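Local coordinates for protein probable TonB-dependent siderophore receptor PiuA (Acinetobacter baumannii, PDB 5FP1) that probably takes up iron across the bacterial outer membrane by binding iron-chelating siderophores, possibly including ferric enterobactin, at residues I515-T527 with T539-R551. Sequence-based numbering, arbitrary orientation.
Sequences IDPEEAQTFEIGT and TAAIFRTEKQNTR
Opposite Glu519 the chain fits in two residues, Gln548 and Asn549, a classic beta bulge that moves the register between strands 518-531 and 536-555 by one residue. The side chain of Gln548 turns at its second torsion (chi2 -82°) and lays its amide back over the neighbouring strand, stacked on that of Gln521, and a water joins its NE2 to Ala520 O. Next to the bulge the carboxylate of Glu518 is gripped through both oxygens. Arg551 N gives a nearly straight bond of 2.7 Å to the anti lone pair of Glu518 OE2, while Lys547 NZ forms a salt bridge with Glu518 OE1 (2.8 Å), approaching from above the carboxylate plane. Beyond the bulge, regular antiparallel pairing runs from Gln521-Glu546 to Thr527-Ala540. The two strands are neighbouring staves of the TonB-dependent receptor beta-barrel, joined in a hairpin. Ile525, Ile542, Phe523 and Arg544 lie on its outer surface, the two isoleucines in contact. On that same face Gln521 NE2 donates to Glu546 OE2 (2.9 Å), the two side chains running side by side, and Gln521 OE1 bonds to Tyr488. The opposite face meets the plug: Thr522 OG1 and Thr545 OG1 share a hydrogen bond of 2.8 Å and reach Ser123 and Arg88, respectively. Glu524 runs beside Phe543; its carboxylate pairs with Arg88 and bonds to Ser43 and Tyr485, while Arg88 also makes a cation-pi contact with the Phe543 ring.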
ATOM      1  N   ILE A 515      15.384 -17.362 -13.710  1.00 21.60           N
ATOM      2  CA  ILE A 515      16.172 -16.945 -12.549  1.00 21.65           C
ATOM      3  C   ILE A 515      15.457 -17.356 -11.255  1.00 20.80           C
ATOM      4  O   ILE A 515      14.212 -17.294 -11.152  1.00 20.79           O
ATOM      5  CB  ILE A 515      16.449 -15.424 -12.586  1.00 23.10           C
ATOM      6  CG1 ILE A 515      17.088 -15.008 -13.921  1.00 31.32           C
ATOM      7  CG2 ILE A 515      17.367 -15.000 -11.450  1.00 23.21           C
ATOM      8  CD1 ILE A 515      18.499 -15.530 -14.119  1.00 35.61           C
ATOM      9  N   ASP A 516      16.233 -17.805 -10.269  1.00 22.12           N
ATOM     10  CA  ASP A 516      15.700 -18.200  -8.970  1.00 22.55           C
ATOM     11  C   ASP A 516      15.217 -16.942  -8.210  1.00 17.47           C
ATOM     12  O   ASP A 516      15.572 -15.814  -8.558  1.00 17.73           O
ATOM     13  CB  ASP A 516      16.780 -18.860  -8.096  1.00 26.79           C
ATOM     14  CG  ASP A 516      17.179 -20.264  -8.568  1.00 35.33           C
ATOM     15  OD1 ASP A 516      16.351 -21.009  -9.108  1.00 34.56           O
ATOM     16  OD2 ASP A 516      18.337 -20.618  -8.349  1.00 42.43           O
ATOM     17  N   PRO A 517      14.426 -17.138  -7.168  1.00 18.20           N
ATOM     18  CA  PRO A 517      13.878 -15.974  -6.458  1.00 17.67           C
ATOM     19  C   PRO A 517      14.907 -15.111  -5.759  1.00 21.34           C
ATOM     20  O   PRO A 517      15.956 -15.600  -5.326  1.00 20.07           O
ATOM     21  CB  PRO A 517      12.957 -16.595  -5.407  1.00 18.87           C
ATOM     22  CG  PRO A 517      12.610 -17.942  -5.928  1.00 22.33           C
ATOM     23  CD  PRO A 517      13.792 -18.398  -6.750  1.00 21.80           C
ATOM     24  N   GLU A 518      14.584 -13.831  -5.627  1.00 19.26           N
ATOM     25  CA  GLU A 518      15.354 -12.950  -4.764  1.00 19.08           C
ATOM     26  C   GLU A 518      15.214 -13.428  -3.341  1.00 19.14           C
ATOM     27  O   GLU A 518      14.213 -14.024  -2.980  1.00 16.71           O
ATOM     28  CB  GLU A 518      14.847 -11.523  -4.872  1.00 18.81           C
ATOM     29  CG  GLU A 518      15.034 -10.910  -6.259  1.00 18.26           C
ATOM     30  CD  GLU A 518      14.702  -9.436  -6.275  1.00 20.50           C
ATOM     31  OE1 GLU A 518      13.609  -9.055  -5.777  1.00 22.81           O
ATOM     32  OE2 GLU A 518      15.519  -8.648  -6.789  1.00 19.57           O
ATOM     33  N   GLU A 519      16.225 -13.156  -2.530  1.00 16.64           N
ATOM     34  CA  GLU A 519      16.253 -13.623  -1.158  1.00 17.70           C
ATOM     35  C   GLU A 519      16.531 -12.451  -0.249  1.00 16.97           C
ATOM     36  O   GLU A 519      17.416 -11.616  -0.531  1.00 18.44           O
ATOM     37  CB  GLU A 519      17.334 -14.690  -0.963  1.00 21.65           C
ATOM     38  CG  GLU A 519      17.095 -15.962  -1.743  1.00 26.80           C
ATOM     39  CD  GLU A 519      18.263 -16.930  -1.594  1.00 30.22           C
ATOM     40  OE1 GLU A 519      18.314 -17.645  -0.597  1.00 43.99           O
ATOM     41  OE2 GLU A 519      19.156 -16.928  -2.438  1.00 44.68           O
ATOM     42  N   ALA A 520      15.756 -12.365   0.820  1.00 17.27           N
ATOM     43  CA  ALA A 520      15.869 -11.265   1.763  1.00 15.34           C
ATOM     44  C   ALA A 520      15.753 -11.811   3.172  1.00 16.69           C
ATOM     45  O   ALA A 520      15.277 -12.943   3.392  1.00 16.76           O
ATOM     46  CB  ALA A 520      14.789 -10.212   1.512  1.00 16.53           C
ATOM     47  N   GLN A 521      16.136 -10.987   4.124  1.00 15.65           N
ATOM     48  CA  GLN A 521      16.068 -11.378   5.513  1.00 18.91           C
ATOM     49  C   GLN A 521      16.020 -10.171   6.432  1.00 15.86           C
ATOM     50  O   GLN A 521      16.460  -9.065   6.080  1.00 17.29           O
ATOM     51  CB  GLN A 521      17.249 -12.302   5.856  1.00 18.68           C
ATOM     52  CG  GLN A 521      18.581 -11.578   5.735  1.00 21.35           C
ATOM     53  CD  GLN A 521      19.810 -12.473   5.846  1.00 28.81           C
ATOM     54  OE1 GLN A 521      19.722 -13.689   5.983  1.00 29.88           O
ATOM     55  NE2 GLN A 521      20.964 -11.857   5.785  1.00 30.64           N
ATOM     56  N   THR A 522      15.466 -10.387   7.626  1.00 16.81           N
ATOM     57  CA  THR A 522      15.443  -9.390   8.670  1.00 16.94           C
ATOM     58  C   THR A 522      15.965  -9.977   9.978  1.00 18.74           C
ATOM     59  O   THR A 522      15.507 -11.036  10.423  1.00 16.87           O
ATOM     60  CB  THR A 522      14.016  -8.856   8.885  1.00 18.44           C
ATOM     61  OG1 THR A 522      13.585  -8.156   7.708  1.00 16.57           O
ATOM     62  CG2 THR A 522      13.938  -7.908  10.097  1.00 18.58           C
ATOM     63  N   PHE A 523      16.960  -9.304  10.540  1.00 19.06           N
ATOM     64  CA  PHE A 523      17.415  -9.554  11.923  1.00 17.96           C
ATOM     65  C   PHE A 523      16.967  -8.380  12.788  1.00 17.29           C
ATOM     66  O   PHE A 523      17.237  -7.218  12.472  1.00 18.59           O
ATOM     67  CB  PHE A 523      18.945  -9.700  12.002  1.00 21.16           C
ATOM     68  CG  PHE A 523      19.435  -9.838  13.450  1.00 27.91           C
ATOM     69  CD1 PHE A 523      19.278 -11.044  14.126  1.00 30.37           C
ATOM     70  CD2 PHE A 523      19.934  -8.747  14.149  1.00 38.79           C
ATOM     71  CE1 PHE A 523      19.692 -11.184  15.449  1.00 33.99           C
ATOM     72  CE2 PHE A 523      20.332  -8.871  15.476  1.00 41.62           C
ATOM     73  CZ  PHE A 523      20.209 -10.092  16.123  1.00 34.22           C
ATOM     74  N   GLU A 524      16.260  -8.652  13.876  1.00 17.24           N
ATOM     75  CA  GLU A 524      15.710  -7.583  14.701  1.00 16.53           C
ATOM     76  C   GLU A 524      15.853  -7.903  16.193  1.00 19.99           C
ATOM     77  O   GLU A 524      15.723  -9.055  16.619  1.00 19.51           O
ATOM     78  CB  GLU A 524      14.239  -7.396  14.397  1.00 17.07           C
ATOM     79  CG  GLU A 524      13.538  -6.250  15.111  1.00 19.33           C
ATOM     80  CD  GLU A 524      12.207  -5.886  14.457  1.00 22.83           C
ATOM     81  OE1 GLU A 524      12.223  -5.684  13.224  1.00 21.73           O
ATOM     82  OE2 GLU A 524      11.163  -5.802  15.159  1.00 19.04           O
ATOM     83  N   ILE A 525      16.135  -6.856  16.950  1.00 19.81           N
ATOM     84  CA  ILE A 525      16.049  -6.890  18.387  1.00 20.08           C
ATOM     85  C   ILE A 525      15.141  -5.772  18.786  1.00 18.08           C
ATOM     86  O   ILE A 525      15.160  -4.685  18.199  1.00 20.56           O
ATOM     87  CB  ILE A 525      17.436  -6.715  19.031  1.00 20.14           C
ATOM     88  CG1 ILE A 525      18.140  -5.490  18.495  1.00 29.80           C
ATOM     89  CG2 ILE A 525      18.287  -7.917  18.738  1.00 22.07           C
ATOM     90  CD1 ILE A 525      19.461  -5.236  19.186  1.00 41.56           C
ATOM     91  N   GLY A 526      14.323  -6.025  19.791  1.00 19.38           N
ATOM     92  CA  GLY A 526      13.390  -5.030  20.210  1.00 20.09           C
ATOM     93  C   GLY A 526      12.865  -5.185  21.620  1.00 20.48           C
ATOM     94  O   GLY A 526      13.141  -6.182  22.322  1.00 21.49           O
ATOM     95  N   THR A 527      12.087  -4.189  22.016  1.00 19.81           N
ATOM     96  CA  THR A 527      11.407  -4.227  23.288  1.00 21.56           C
ATOM     97  C   THR A 527      10.043  -3.555  23.169  1.00 21.76           C
ATOM     98  O   THR A 527       9.852  -2.602  22.383  1.00 22.60           O
ATOM     99  CB  THR A 527      12.296  -3.609  24.409  1.00 24.73           C
ATOM    100  OG1 THR A 527      11.696  -3.864  25.695  1.00 27.83           O
ATOM    101  CG2 THR A 527      12.448  -2.126  24.205  1.00 29.91           C
ATOM    102  N   THR A 539       6.877   0.826  21.760  1.00 21.64           N
ATOM    103  CA  THR A 539       7.665  -0.189  21.054  1.00 23.01           C
ATOM    104  C   THR A 539       8.969   0.447  20.558  1.00 22.33           C
ATOM    105  O   THR A 539       9.023   1.630  20.196  1.00 22.03           O
ATOM    106  CB  THR A 539       6.932  -0.800  19.823  1.00 26.12           C
ATOM    107  OG1 THR A 539       6.691   0.231  18.850  1.00 25.21           O
ATOM    108  CG2 THR A 539       5.600  -1.473  20.204  1.00 27.77           C
ATOM    109  N   ALA A 540      10.024  -0.348  20.546  1.00 20.11           N
ATOM    110  CA  ALA A 540      11.300   0.049  19.980  1.00 21.64           C
ATOM    111  C   ALA A 540      11.923  -1.157  19.309  1.00 22.53           C
ATOM    112  O   ALA A 540      11.811  -2.275  19.808  1.00 26.07           O
ATOM    113  CB  ALA A 540      12.218   0.575  21.064  1.00 25.82           C
ATOM    114  N   ALA A 541      12.603  -0.929  18.187  1.00 19.69           N
ATOM    115  CA  ALA A 541      13.255  -1.996  17.456  1.00 17.79           C
ATOM    116  C   ALA A 541      14.446  -1.473  16.704  1.00 19.87           C
ATOM    117  O   ALA A 541      14.427  -0.335  16.189  1.00 20.75           O
ATOM    118  CB  ALA A 541      12.273  -2.641  16.495  1.00 23.66           C
ATOM    119  N   ILE A 542      15.466  -2.324  16.615  1.00 18.33           N
ATOM    120  CA  ILE A 542      16.676  -2.061  15.865  1.00 19.90           C
ATOM    121  C   ILE A 542      16.808  -3.264  14.961  1.00 20.57           C
ATOM    122  O   ILE A 542      16.591  -4.387  15.392  1.00 20.53           O
ATOM    123  CB  ILE A 542      17.907  -1.966  16.802  1.00 23.29           C
ATOM    124  CG1 ILE A 542      17.836  -0.693  17.622  1.00 29.09           C
ATOM    125  CG2 ILE A 542      19.205  -2.019  16.016  1.00 27.51           C
ATOM    126  CD1 ILE A 542      18.324   0.512  16.859  1.00 39.60           C
ATOM    127  N   PHE A 543      17.164  -3.049  13.698  1.00 18.73           N
ATOM    128  CA  PHE A 543      17.070  -4.125  12.720  1.00 16.95           C
ATOM    129  C   PHE A 543      17.991  -3.918  11.545  1.00 16.21           C
ATOM    130  O   PHE A 543      18.409  -2.799  11.243  1.00 18.63           O
ATOM    131  CB  PHE A 543      15.623  -4.264  12.213  1.00 17.65           C
ATOM    132  CG  PHE A 543      15.063  -2.978  11.679  1.00 17.58           C
ATOM    133  CD1 PHE A 543      15.267  -2.596  10.371  1.00 20.82           C
ATOM    134  CD2 PHE A 543      14.340  -2.149  12.506  1.00 19.32           C
ATOM    135  CE1 PHE A 543      14.765  -1.384   9.913  1.00 19.06           C
ATOM    136  CE2 PHE A 543      13.846  -0.939  12.068  1.00 20.34           C
ATOM    137  CZ  PHE A 543      14.051  -0.562  10.766  1.00 20.08           C
ATOM    138  N   ARG A 544      18.302  -5.014  10.883  1.00 16.73           N
ATOM    139  CA  ARG A 544      18.783  -4.995   9.519  1.00 18.65           C
ATOM    140  C   ARG A 544      17.811  -5.803   8.664  1.00 16.69           C
ATOM    141  O   ARG A 544      17.592  -7.005   8.896  1.00 15.97           O
ATOM    142  CB  ARG A 544      20.185  -5.546   9.379  1.00 21.34           C
ATOM    143  CG  ARG A 544      20.627  -5.615   7.911  1.00 22.27           C
ATOM    144  CD  ARG A 544      22.093  -6.013   7.784  1.00 23.63           C
ATOM    145  NE  ARG A 544      22.916  -4.972   8.373  1.00 24.59           N
ATOM    146  CZ  ARG A 544      24.185  -5.114   8.735  1.00 31.35           C
ATOM    147  NH1 ARG A 544      24.818  -6.250   8.550  1.00 34.13           N
ATOM    148  NH2 ARG A 544      24.816  -4.113   9.292  1.00 32.27           N
ATOM    149  N   THR A 545      17.175  -5.099   7.740  1.00 16.71           N
ATOM    150  CA  THR A 545      16.251  -5.689   6.744  1.00 15.37           C
ATOM    151  C   THR A 545      16.936  -5.491   5.413  1.00 16.55           C
ATOM    152  O   THR A 545      17.304  -4.356   5.054  1.00 15.89           O
ATOM    153  CB  THR A 545      14.881  -5.003   6.793  1.00 18.73           C
ATOM    154  OG1 THR A 545      14.182  -5.408   7.991  1.00 17.05           O
ATOM    155  CG2 THR A 545      14.010  -5.357   5.541  1.00 15.54           C
ATOM    156  N   GLU A 546      17.193  -6.586   4.709  1.00 17.32           N
ATOM    157  CA  GLU A 546      18.041  -6.546   3.554  1.00 20.10           C
ATOM    158  C   GLU A 546      17.640  -7.527   2.503  1.00 16.70           C
ATOM    159  O   GLU A 546      17.055  -8.576   2.794  1.00 17.25           O
ATOM    160  CB  GLU A 546      19.508  -6.824   3.932  1.00 18.52           C
ATOM    161  CG  GLU A 546      19.744  -8.200   4.493  1.00 19.50           C
ATOM    162  CD  GLU A 546      21.182  -8.410   4.970  1.00 25.31           C
ATOM    163  OE1 GLU A 546      22.123  -7.949   4.285  1.00 27.25           O
ATOM    164  OE2 GLU A 546      21.351  -9.028   6.041  1.00 28.02           O
ATOM    165  N   LYS A 547      18.016  -7.202   1.276  1.00 15.76           N
ATOM    166  CA  LYS A 547      17.843  -8.127   0.165  1.00 18.50           C
ATOM    167  C   LYS A 547      19.233  -8.504  -0.333  1.00 19.63           C
ATOM    168  O   LYS A 547      19.810  -7.830  -1.191  1.00 19.31           O
ATOM    169  CB  LYS A 547      16.988  -7.519  -0.943  1.00 18.66           C
ATOM    170  CG  LYS A 547      16.610  -8.527  -2.001  1.00 19.76           C
ATOM    171  CD  LYS A 547      15.930  -7.886  -3.192  1.00 24.28           C
ATOM    172  CE  LYS A 547      14.522  -7.449  -2.904  1.00 20.58           C
ATOM    173  NZ  LYS A 547      13.946  -6.773  -4.125  1.00 23.41           N
ATOM    174  N   GLN A 548      19.775  -9.570   0.248  1.00 19.77           N
ATOM    175  CA  GLN A 548      21.168  -9.931   0.027  1.00 22.55           C
ATOM    176  C   GLN A 548      21.346 -10.638  -1.309  1.00 24.56           C
ATOM    177  O   GLN A 548      22.451 -10.802  -1.776  1.00 21.25           O
ATOM    178  CB  GLN A 548      21.687 -10.786   1.199  1.00 26.20           C
ATOM    179  CG  GLN A 548      21.163 -12.207   1.259  1.00 25.59           C
ATOM    180  CD  GLN A 548      19.791 -12.327   1.891  1.00 25.52           C
ATOM    181  OE1 GLN A 548      19.172 -11.344   2.261  1.00 21.75           O
ATOM    182  NE2 GLN A 548      19.308 -13.545   2.006  1.00 25.65           N
ATOM    183  N   ASN A 549      20.252 -11.054  -1.935  1.00 20.38           N
ATOM    184  CA  ASN A 549      20.305 -11.532  -3.303  1.00 21.89           C
ATOM    185  C   ASN A 549      19.240 -10.829  -4.109  1.00 20.62           C
ATOM    186  O   ASN A 549      18.051 -11.216  -4.079  1.00 21.98           O
ATOM    187  CB  ASN A 549      20.086 -13.049  -3.369  1.00 27.01           C
ATOM    188  CG  ASN A 549      21.330 -13.814  -3.037  1.00 41.26           C
ATOM    189  OD1 ASN A 549      22.252 -13.902  -3.850  1.00 56.69           O
ATOM    190  ND2 ASN A 549      21.390 -14.337  -1.832  1.00 45.93           N
ATOM    191  N   THR A 550      19.669  -9.777  -4.798  1.00 20.15           N
ATOM    192  CA  THR A 550      18.797  -8.942  -5.607  1.00 20.27           C
ATOM    193  C   THR A 550      19.033  -9.253  -7.062  1.00 19.75           C
ATOM    194  O   THR A 550      20.192  -9.429  -7.494  1.00 21.67           O
ATOM    195  CB  THR A 550      19.130  -7.458  -5.368  1.00 20.35           C
ATOM    196  OG1 THR A 550      18.915  -7.127  -3.992  1.00 20.39           O
ATOM    197  CG2 THR A 550      18.287  -6.537  -6.244  1.00 20.37           C
ATOM    198  N   ARG A 551      17.954  -9.308  -7.833  1.00 19.78           N
ATOM    199  CA  ARG A 551      18.062  -9.562  -9.256  1.00 18.84           C
ATOM    200  C   ARG A 551      18.560  -8.294  -9.927  1.00 22.31           C
ATOM    201  O   ARG A 551      18.037  -7.228  -9.679  1.00 18.17           O
ATOM    202  CB  ARG A 551      16.711  -9.972  -9.850  1.00 21.63           C
ATOM    203  CG  ARG A 551      16.816 -10.518 -11.278  1.00 20.21           C
ATOM    204  CD  ARG A 551      15.546 -11.265 -11.658  1.00 25.35           C
ATOM    205  NE  ARG A 551      14.376 -10.427 -11.615  1.00 27.34           N
ATOM    206  CZ  ARG A 551      13.391 -10.480 -10.724  1.00 25.60           C
ATOM    207  NH1 ARG A 551      13.368 -11.347  -9.715  1.00 22.81           N
ATOM    208  NH2 ARG A 551      12.396  -9.632 -10.861  1.00 31.13           N
TER
HETATM  209  O   HOH W   1      15.465 -13.170  -8.958  1.00 18.54           O
HETATM  210  O   HOH W   2      16.837 -15.238   2.873  1.00 29.79           O